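Local coordinates for protein esterase (Staphylococcus aureus subsp. aureus USA300_TCH1516, PDB 3D7R) that probably hydrolyses ester bonds as an enzyme of the alpha/beta hydrolase fold, its natural substrate being unestablished, at residues G264-T269 against Y292-H297; I199-D204 against P271-F276. All coordinates share one frame; numbering follows the deposited sequence.

Interaction 1 of 2, residues G264-T269 against Y292-H297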
ATOM      1  N   GLY A 264      -4.767  10.188  -7.290  1.00 10.12           N
ATOM      2  CA  GLY A 264      -5.763  11.226  -7.603  1.00  9.56           C
ATOM      3  C   GLY A 264      -5.213  12.614  -7.389  1.00 10.74           C
ATOM      4  O   GLY A 264      -4.251  12.797  -6.629  1.00 10.23           O
ATOM      5  N   GLY A 265      -5.813  13.597  -8.059  1.00 10.75           N
ATOM      6  CA  GLY A 265      -5.411  14.997  -7.913  1.00 11.44           C
ATOM      7  C   GLY A 265      -5.954  15.640  -6.640  1.00 12.07           C
ATOM      8  O   GLY A 265      -5.514  16.730  -6.261  1.00 11.71           O
ATOM      9  N   ARG A 266      -6.890  14.964  -5.969  1.00 12.18           N
ATOM     10  CA  ARG A 266      -7.467  15.493  -4.718  1.00 13.35           C
ATOM     11  C   ARG A 266      -6.890  14.867  -3.441  1.00 12.90           C
ATOM     12  O   ARG A 266      -7.554  14.838  -2.391  1.00 13.92           O
ATOM     13  CB  ARG A 266      -9.001  15.413  -4.737  1.00 12.79           C
ATOM     14  CG  ARG A 266      -9.585  16.345  -5.786  1.00 17.16           C
ATOM     15  CD  ARG A 266     -11.112  16.459  -5.783  1.00 22.77           C
ATOM     16  NE  ARG A 266     -11.495  17.315  -6.916  1.00 29.10           N
ATOM     17  CZ  ARG A 266     -12.725  17.451  -7.408  1.00 32.19           C
ATOM     18  NH1 ARG A 266     -13.752  16.791  -6.879  1.00 34.22           N
ATOM     19  NH2 ARG A 266     -12.926  18.250  -8.447  1.00 33.47           N
ATOM     20  N   GLU A 267      -5.660  14.378  -3.516  1.00 12.20           N
ATOM     21  CA  GLU A 267      -4.988  13.848  -2.337  1.00 10.94           C
ATOM     22  C   GLU A 267      -3.668  14.574  -2.106  1.00 11.34           C
ATOM     23  O   GLU A 267      -2.982  14.910  -3.064  1.00 10.01           O
ATOM     24  CB  GLU A 267      -4.781  12.325  -2.435  1.00 10.97           C
ATOM     25  CG  GLU A 267      -4.030  11.825  -3.671  1.00 10.82           C
ATOM     26  CD  GLU A 267      -3.741  10.324  -3.614  1.00 12.93           C
ATOM     27  OE1 GLU A 267      -3.264   9.860  -2.561  1.00 12.70           O
ATOM     28  OE2 GLU A 267      -3.990   9.609  -4.608  1.00 13.39           O
HETATM   29  N   MSE A 268      -3.321  14.799  -0.831  1.00 10.74           N
HETATM   30  CA  MSE A 268      -2.168  15.636  -0.453  1.00 11.49           C
HETATM   31  C   MSE A 268      -0.828  15.047  -0.882  1.00 10.48           C
HETATM   32  O   MSE A 268       0.192  15.725  -0.840  1.00 10.51           O
HETATM   33  CB  MSE A 268      -2.132  15.821   1.067  1.00 11.86           C
HETATM   34  CG  MSE A 268      -3.010  16.919   1.621  1.00 16.05           C
HETATM   35 SE   MSE A 268      -3.148  16.698   3.600  0.75 28.18          SE
HETATM   36  CE  MSE A 268      -1.357  16.156   3.976  1.00 20.77           C
ATOM     37  N   THR A 269      -0.844  13.774  -1.259  1.00 10.53           N
ATOM     38  CA  THR A 269       0.344  13.045  -1.739  1.00 10.65           C
ATOM     39  C   THR A 269       0.651  13.361  -3.177  1.00 10.55           C
ATOM     40  O   THR A 269       1.659  12.896  -3.707  1.00 10.17           O
ATOM     41  CB  THR A 269       0.116  11.525  -1.680  1.00 10.98           C
ATOM     42  OG1 THR A 269      -1.150  11.229  -2.280  1.00 13.22           O
ATOM     43  CG2 THR A 269       0.089  11.030  -0.238  1.00 11.43           C
ATOM     44  N   TYR A 292      -5.497  10.520 -11.854  1.00 10.99           N
ATOM     45  CA  TYR A 292      -6.936  10.818 -11.954  1.00 11.39           C
ATOM     46  C   TYR A 292      -7.250  12.168 -11.298  1.00 11.28           C
ATOM     47  O   TYR A 292      -7.367  12.254 -10.091  1.00 12.13           O
ATOM     48  CB  TYR A 292      -7.733   9.708 -11.272  1.00 10.73           C
ATOM     49  CG  TYR A 292      -7.796   8.408 -12.043  1.00 11.29           C
ATOM     50  CD1 TYR A 292      -9.013   7.950 -12.547  1.00 12.16           C
ATOM     51  CD2 TYR A 292      -6.653   7.621 -12.250  1.00 10.91           C
ATOM     52  CE1 TYR A 292      -9.098   6.756 -13.250  1.00 13.13           C
ATOM     53  CE2 TYR A 292      -6.732   6.404 -12.969  1.00 10.94           C
ATOM     54  CZ  TYR A 292      -7.966   5.995 -13.459  1.00 11.24           C
ATOM     55  OH  TYR A 292      -8.098   4.807 -14.142  1.00 12.04           O
ATOM     56  N   PRO A 293      -7.380  13.230 -12.089  1.00 12.08           N
ATOM     57  CA  PRO A 293      -7.460  14.585 -11.504  1.00 12.17           C
ATOM     58  C   PRO A 293      -8.508  14.798 -10.402  1.00 12.18           C
ATOM     59  O   PRO A 293      -8.241  15.533  -9.451  1.00 12.99           O
ATOM     60  CB  PRO A 293      -7.799  15.467 -12.707  1.00 11.98           C
ATOM     61  CG  PRO A 293      -7.235  14.734 -13.861  1.00 13.88           C
ATOM     62  CD  PRO A 293      -7.435  13.262 -13.562  1.00 11.96           C
ATOM     63  N   LYS A 294      -9.666  14.156 -10.495  1.00 11.87           N
ATOM     64  CA  LYS A 294     -10.736  14.447  -9.538  1.00 12.05           C
ATOM     65  C   LYS A 294     -10.849  13.413  -8.431  1.00 10.97           C
ATOM     66  O   LYS A 294     -11.700  13.525  -7.551  1.00 10.34           O
ATOM     67  CB  LYS A 294     -12.069  14.632 -10.260  1.00 12.64           C
ATOM     68  CG  LYS A 294     -12.099  15.880 -11.186  1.00 16.14           C
ATOM     69  CD  LYS A 294     -13.090  15.742 -12.341  1.00 21.63           C
ATOM     70  CE  LYS A 294     -14.484  15.331 -11.899  1.00 24.95           C
ATOM     71  NZ  LYS A 294     -14.630  13.844 -11.740  1.00 29.28           N
HETATM   72  N   MSE A 295      -9.965  12.420  -8.445  1.00 11.36           N
HETATM   73  CA  MSE A 295     -10.065  11.322  -7.475  1.00 11.25           C
HETATM   74  C   MSE A 295      -9.425  11.619  -6.129  1.00 11.95           C
HETATM   75  O   MSE A 295      -8.454  12.400  -6.028  1.00 11.62           O
HETATM   76  CB  MSE A 295      -9.484  10.030  -8.055  1.00 11.30           C
HETATM   77  CG  MSE A 295     -10.348   9.415  -9.144  1.00 12.68           C
HETATM   78 SE   MSE A 295     -12.132   8.952  -8.486  0.75 18.27          SE
HETATM   79  CE  MSE A 295     -13.105  10.507  -9.074  1.00 14.55           C
ATOM     80  N   VAL A 296      -9.947  10.934  -5.108  1.00 11.22           N
ATOM     81  CA  VAL A 296      -9.511  11.076  -3.731  1.00 11.21           C
ATOM     82  C   VAL A 296      -8.417  10.063  -3.371  1.00 11.20           C
ATOM     83  O   VAL A 296      -8.115   9.152  -4.157  1.00 10.45           O
ATOM     84  CB  VAL A 296     -10.717  10.956  -2.734  1.00 11.14           C
ATOM     85  CG1 VAL A 296     -11.823  11.980  -3.079  1.00 11.83           C
ATOM     86  CG2 VAL A 296     -11.290   9.528  -2.685  1.00 11.28           C
ATOM     87  N   HIS A 297      -7.833  10.226  -2.182  1.00 10.62           N
ATOM     88  CA  HIS A 297      -6.829   9.284  -1.677  1.00 10.72           C
ATOM     89  C   HIS A 297      -7.356   7.854  -1.691  1.00 11.14           C
ATOM     90  O   HIS A 297      -8.439   7.593  -1.167  1.00 10.58           O
ATOM     91  CB  HIS A 297      -6.416   9.640  -0.247  1.00 10.23           C
ATOM     92  CG  HIS A 297      -5.378   8.714   0.316  1.00 10.21           C
ATOM     93  ND1 HIS A 297      -4.106   8.620  -0.210  1.00  9.83           N
ATOM     94  CD2 HIS A 297      -5.432   7.822   1.335  1.00  8.64           C
ATOM     95  CE1 HIS A 297      -3.416   7.719   0.471  1.00 11.19           C
ATOM     96  NE2 HIS A 297      -4.198   7.218   1.411  1.00 10.46           N
TER
HETATM   97  O   HOH W   1      -8.534  12.377  -0.542  1.00 13.32           O

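Interaction 2 of 2, residues I199-D204 against P271-F276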
ATOM      1  N   ILE A 199      -0.431   2.328  -5.300  1.00  8.75           N
ATOM      2  CA  ILE A 199      -1.741   2.992  -5.331  1.00  9.35           C
ATOM      3  C   ILE A 199      -1.792   4.087  -4.252  1.00 10.16           C
ATOM      4  O   ILE A 199      -1.745   3.802  -3.049  1.00  9.45           O
ATOM      5  CB  ILE A 199      -2.930   1.987  -5.148  1.00 10.03           C
ATOM      6  CG1 ILE A 199      -2.902   0.888  -6.220  1.00 11.65           C
ATOM      7  CG2 ILE A 199      -4.292   2.734  -5.127  1.00  8.36           C
ATOM      8  CD1 ILE A 199      -3.687  -0.390  -5.846  1.00 12.40           C
ATOM      9  N   SER A 200      -1.880   5.345  -4.679  1.00  9.91           N
ATOM     10  CA  SER A 200      -1.867   6.468  -3.739  1.00 10.23           C
ATOM     11  C   SER A 200      -0.775   6.320  -2.660  1.00 10.00           C
ATOM     12  O   SER A 200      -1.083   6.437  -1.454  1.00 10.43           O
ATOM     13  CB  SER A 200      -3.240   6.620  -3.058  1.00  9.60           C
ATOM     14  OG  SER A 200      -4.211   7.050  -3.979  1.00 13.67           O
ATOM     15  N   PRO A 201       0.491   6.082  -3.077  1.00  9.40           N
ATOM     16  CA  PRO A 201       1.529   5.830  -2.076  1.00  9.23           C
ATOM     17  C   PRO A 201       1.789   7.099  -1.275  1.00 10.00           C
ATOM     18  O   PRO A 201       1.747   8.196  -1.845  1.00 10.14           O
ATOM     19  CB  PRO A 201       2.779   5.489  -2.922  1.00  9.09           C
ATOM     20  CG  PRO A 201       2.551   6.122  -4.259  1.00  8.86           C
ATOM     21  CD  PRO A 201       1.028   6.074  -4.460  1.00  8.82           C
ATOM     22  N   ILE A 202       2.038   6.955   0.020  1.00  9.17           N
ATOM     23  CA  ILE A 202       2.451   8.092   0.842  1.00  9.46           C
ATOM     24  C   ILE A 202       3.987   8.112   0.803  1.00  9.65           C
ATOM     25  O   ILE A 202       4.660   7.563   1.682  1.00 10.00           O
ATOM     26  CB  ILE A 202       1.889   7.988   2.297  1.00  9.69           C
ATOM     27  CG1 ILE A 202       0.357   7.961   2.298  1.00  9.86           C
ATOM     28  CG2 ILE A 202       2.385   9.158   3.162  1.00  8.82           C
ATOM     29  CD1 ILE A 202      -0.224   7.517   3.670  1.00 14.00           C
ATOM     30  N   LEU A 203       4.528   8.709  -0.258  1.00  9.27           N
ATOM     31  CA  LEU A 203       5.959   8.649  -0.543  1.00  9.70           C
ATOM     32  C   LEU A 203       6.867   9.394   0.437  1.00  9.79           C
ATOM     33  O   LEU A 203       8.036   9.030   0.612  1.00  9.22           O
ATOM     34  CB  LEU A 203       6.215   9.105  -1.983  1.00  9.84           C
ATOM     35  CG  LEU A 203       5.541   8.156  -2.997  1.00 10.45           C
ATOM     36  CD1 LEU A 203       5.434   8.776  -4.379  1.00 10.50           C
ATOM     37  CD2 LEU A 203       6.260   6.808  -3.061  1.00 10.66           C
ATOM     38  N   ASP A 204       6.329  10.438   1.068  1.00 10.11           N
ATOM     39  CA  ASP A 204       7.073  11.234   2.033  1.00 10.97           C
ATOM     40  C   ASP A 204       6.184  11.320   3.269  1.00 10.75           C
ATOM     41  O   ASP A 204       5.132  11.955   3.214  1.00 11.22           O
ATOM     42  CB  ASP A 204       7.356  12.620   1.423  1.00 11.34           C
ATOM     43  CG  ASP A 204       8.058  13.588   2.384  1.00 12.82           C
ATOM     44  OD1 ASP A 204       8.312  13.244   3.559  1.00 13.37           O
ATOM     45  OD2 ASP A 204       8.338  14.725   1.944  1.00 15.25           O
ATOM     46  N   PRO A 271       1.595  16.131  -5.057  1.00 10.02           N
ATOM     47  CA  PRO A 271       2.927  16.679  -5.361  1.00  9.95           C
ATOM     48  C   PRO A 271       4.082  15.686  -5.221  1.00 10.03           C
ATOM     49  O   PRO A 271       4.955  15.669  -6.090  1.00 10.00           O
ATOM     50  CB  PRO A 271       3.081  17.810  -4.346  1.00 10.05           C
ATOM     51  CG  PRO A 271       1.665  18.297  -4.162  1.00 10.36           C
ATOM     52  CD  PRO A 271       0.872  17.006  -4.107  1.00 10.32           C
ATOM     53  N   ASP A 272       4.088  14.876  -4.155  1.00  9.06           N
ATOM     54  CA  ASP A 272       5.101  13.828  -3.985  1.00  9.30           C
ATOM     55  C   ASP A 272       5.088  12.769  -5.077  1.00  8.74           C
ATOM     56  O   ASP A 272       6.145  12.309  -5.512  1.00  8.71           O
ATOM     57  CB  ASP A 272       5.024  13.202  -2.581  1.00  9.24           C
ATOM     58  CG  ASP A 272       5.473  14.183  -1.495  1.00 11.87           C
ATOM     59  OD1 ASP A 272       6.485  14.911  -1.745  1.00 13.19           O
ATOM     60  OD2 ASP A 272       4.809  14.259  -0.418  1.00 12.09           O
HETATM   61  N   MSE A 273       3.902  12.376  -5.531  1.00  7.91           N
HETATM   62  CA  MSE A 273       3.830  11.432  -6.649  1.00  8.30           C
HETATM   63  C   MSE A 273       4.402  12.031  -7.930  1.00  8.03           C
HETATM   64  O   MSE A 273       5.113  11.343  -8.671  1.00  8.02           O
HETATM   65  CB  MSE A 273       2.392  10.920  -6.884  1.00  8.46           C
HETATM   66  CG  MSE A 273       1.839  10.113  -5.706  1.00  9.54           C
HETATM   67 SE   MSE A 273       0.091   9.398  -6.184  0.75 14.17          SE
HETATM   68  CE  MSE A 273      -1.000  10.987  -5.947  1.00 15.17           C
ATOM     69  N   LYS A 274       4.096  13.298  -8.196  1.00  7.70           N
ATOM     70  CA  LYS A 274       4.650  13.963  -9.381  1.00  8.75           C
ATOM     71  C   LYS A 274       6.162  14.119  -9.262  1.00  8.76           C
ATOM     72  O   LYS A 274       6.883  13.954 -10.247  1.00  9.29           O
ATOM     73  CB  LYS A 274       3.996  15.336  -9.621  1.00  9.08           C
ATOM     74  CG  LYS A 274       2.492  15.284 -10.016  1.00 12.24           C
ATOM     75  CD  LYS A 274       2.259  14.635 -11.382  1.00 17.59           C
ATOM     76  CE  LYS A 274       2.256  15.657 -12.502  1.00 22.72           C
ATOM     77  NZ  LYS A 274       2.168  14.959 -13.822  1.00 26.10           N
ATOM     78  N   LEU A 275       6.639  14.444  -8.057  1.00  8.53           N
ATOM     79  CA  LEU A 275       8.084  14.535  -7.798  1.00  8.59           C
ATOM     80  C   LEU A 275       8.786  13.184  -7.985  1.00  8.72           C
ATOM     81  O   LEU A 275       9.832  13.087  -8.658  1.00  8.78           O
ATOM     82  CB  LEU A 275       8.352  15.076  -6.395  1.00  8.09           C
ATOM     83  CG  LEU A 275       9.822  15.180  -5.957  1.00  9.18           C
ATOM     84  CD1 LEU A 275      10.682  15.982  -6.973  1.00  7.99           C
ATOM     85  CD2 LEU A 275       9.903  15.800  -4.569  1.00 10.99           C
ATOM     86  N   PHE A 276       8.215  12.140  -7.398  1.00  8.83           N
ATOM     87  CA  PHE A 276       8.735  10.783  -7.616  1.00  8.71           C
ATOM     88  C   PHE A 276       8.771  10.425  -9.117  1.00  9.16           C
ATOM     89  O   PHE A 276       9.760   9.889  -9.618  1.00  8.60           O
ATOM     90  CB  PHE A 276       7.901   9.773  -6.841  1.00  7.91           C
ATOM     91  CG  PHE A 276       8.301   8.332  -7.072  1.00  9.89           C
ATOM     92  CD1 PHE A 276       9.520   7.846  -6.581  1.00 10.41           C
ATOM     93  CD2 PHE A 276       7.428   7.451  -7.727  1.00 11.43           C
ATOM     94  CE1 PHE A 276       9.889   6.511  -6.775  1.00 11.03           C
ATOM     95  CE2 PHE A 276       7.779   6.108  -7.921  1.00 10.88           C
ATOM     96  CZ  PHE A 276       9.015   5.639  -7.430  1.00 10.39           C
TER
HETATM   97  O   HOH W   2       3.664  11.895   0.666  1.00 13.00           O
HETATM   98  O   HOH W   3       5.715  15.679   1.549  1.00 13.45           O
HETATM   99  O   HOH W   4       8.860  15.460  -0.616  1.00 16.27           O

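Interaction 1 of 2, residues G264-T269 against Y292-H297
H297 and E267 meet through a nearly straight hydrogen bond: ND1 of H297 donates to OE1 of E267 at 2.8 Å, with 169° at the hydrogen. The oxygen lies in the imidazole plane at the ring edge, yet the ring nitrogen comes to it from above the carboxylate, whose plane stands 80° to the ring. E267 holds CG between its backbone N and carbonyl carbon (chi1 56°), with the chain extended beyond CG, which brings one carboxylate oxygen to H297 and the other back to the N of G264. That second oxygen, OE2, accepts from N of G264 at 2.9 Å through the anti lone pair, and S200 OG also bonds to it. Both oxygens are thus gripped, fixing the carboxylate's rotation. A histidine and an acid on the loops after the last two strands match the acid–histidine pair of alpha/beta hydrolases, consistent with triad roles here.

Backbone bonds hold the two loops together. Y292 O accepts from G265 N at 2.9 Å and, from the opposite face of its plane, from M295 N at 3.1 Å, the latter within the type I turn Y292–M295. R266 N then donates to M295 O at 3.0 Å. On the outer side, R266 and K294 run side by side in the same direction; the lysine's CB sits over one face of the guanidinium, and its CG is 3.7 Å from R266 NH2. A water joins R266 O to the backbone N of H297, 2.8 Å from the latter.

The contact begins where parallel strands 259-264 and 287-292 end, at the bridge of G264 with Y292, and joins the loops that follow. Y292 and M295 lean on helix 305-318, R266 touches helix 214-219, and V296 packs on helix 30-33.

Interaction 2 of 2, residues I199-D204 against P271-F276
S200 and P201 both meet the selenium of M273, a selenomethionine. S200 brings its CA to 4.3 Å from M273 SE, while its side chain leaves CA away from the helix, and OG hydrogen-bonds with E267 OE2 and with the backbone N of D298. P201 presents its ring more closely: CD is 3.9 Å from M273 SE, with the proline and the selenomethionine chain crossing at about a right angle. A chi2 of -175° carries SE straight out from M273 CB to the proline, and the bend at chi3 then turns CE aside.

L203 fills the middle. Its CD1 methyl packs against the helix, 3.6 Å from F276 CB and 4.1 Å from M273 CG, and it meets the F276 ring obliquely.

D204 closes the row facing D272, its CB 3.5 Å from D272 OD2. The two carboxylates carry like charge, with D204 OD2 and D272 OD1 4.1 Å apart, but water mediates between them. One water donates to both of those oxygens, at 2.7 Å from D204 OD2, and another spans D204 OD2 and D272 OD2, its bond to D204 weak. A third takes the N-H of D204 and donates to D272 OD2. N209 also bonds D272 OD1, and T206 bonds D204 OD1, so the pair is probably stabilised by this polar shell.

The buried contact thus sets the loop leaving strand 195-199 against the flank of helix 270-282. Strand 259-264 backs it, M261 touching P201, M273 and F276, while L179 of helix 173-187 meets L203 and F276, and strand 287-292 meets M273 and F276.

Following the chain, strand 195-199 runs into 199-204, which waits 66 residues for its partner: interaction 2 closes that long loop when helix 270-282 arrives at 271-276. Before that, strand 259-264 has delivered 264-269, the first half of interaction 1, whose own loop of 22 residues contains the helix and strand 287-292 and shuts at 292-297. The segments alternate, so the two closures cross rather than nest. They also touch: T269 CG2 packs on P201 O, and E267 OE2 on M273 CE. Together they tie the loops after three successive strands of the sheet, 195-199, 259-264 and 287-292, to one another and to helix 270-282.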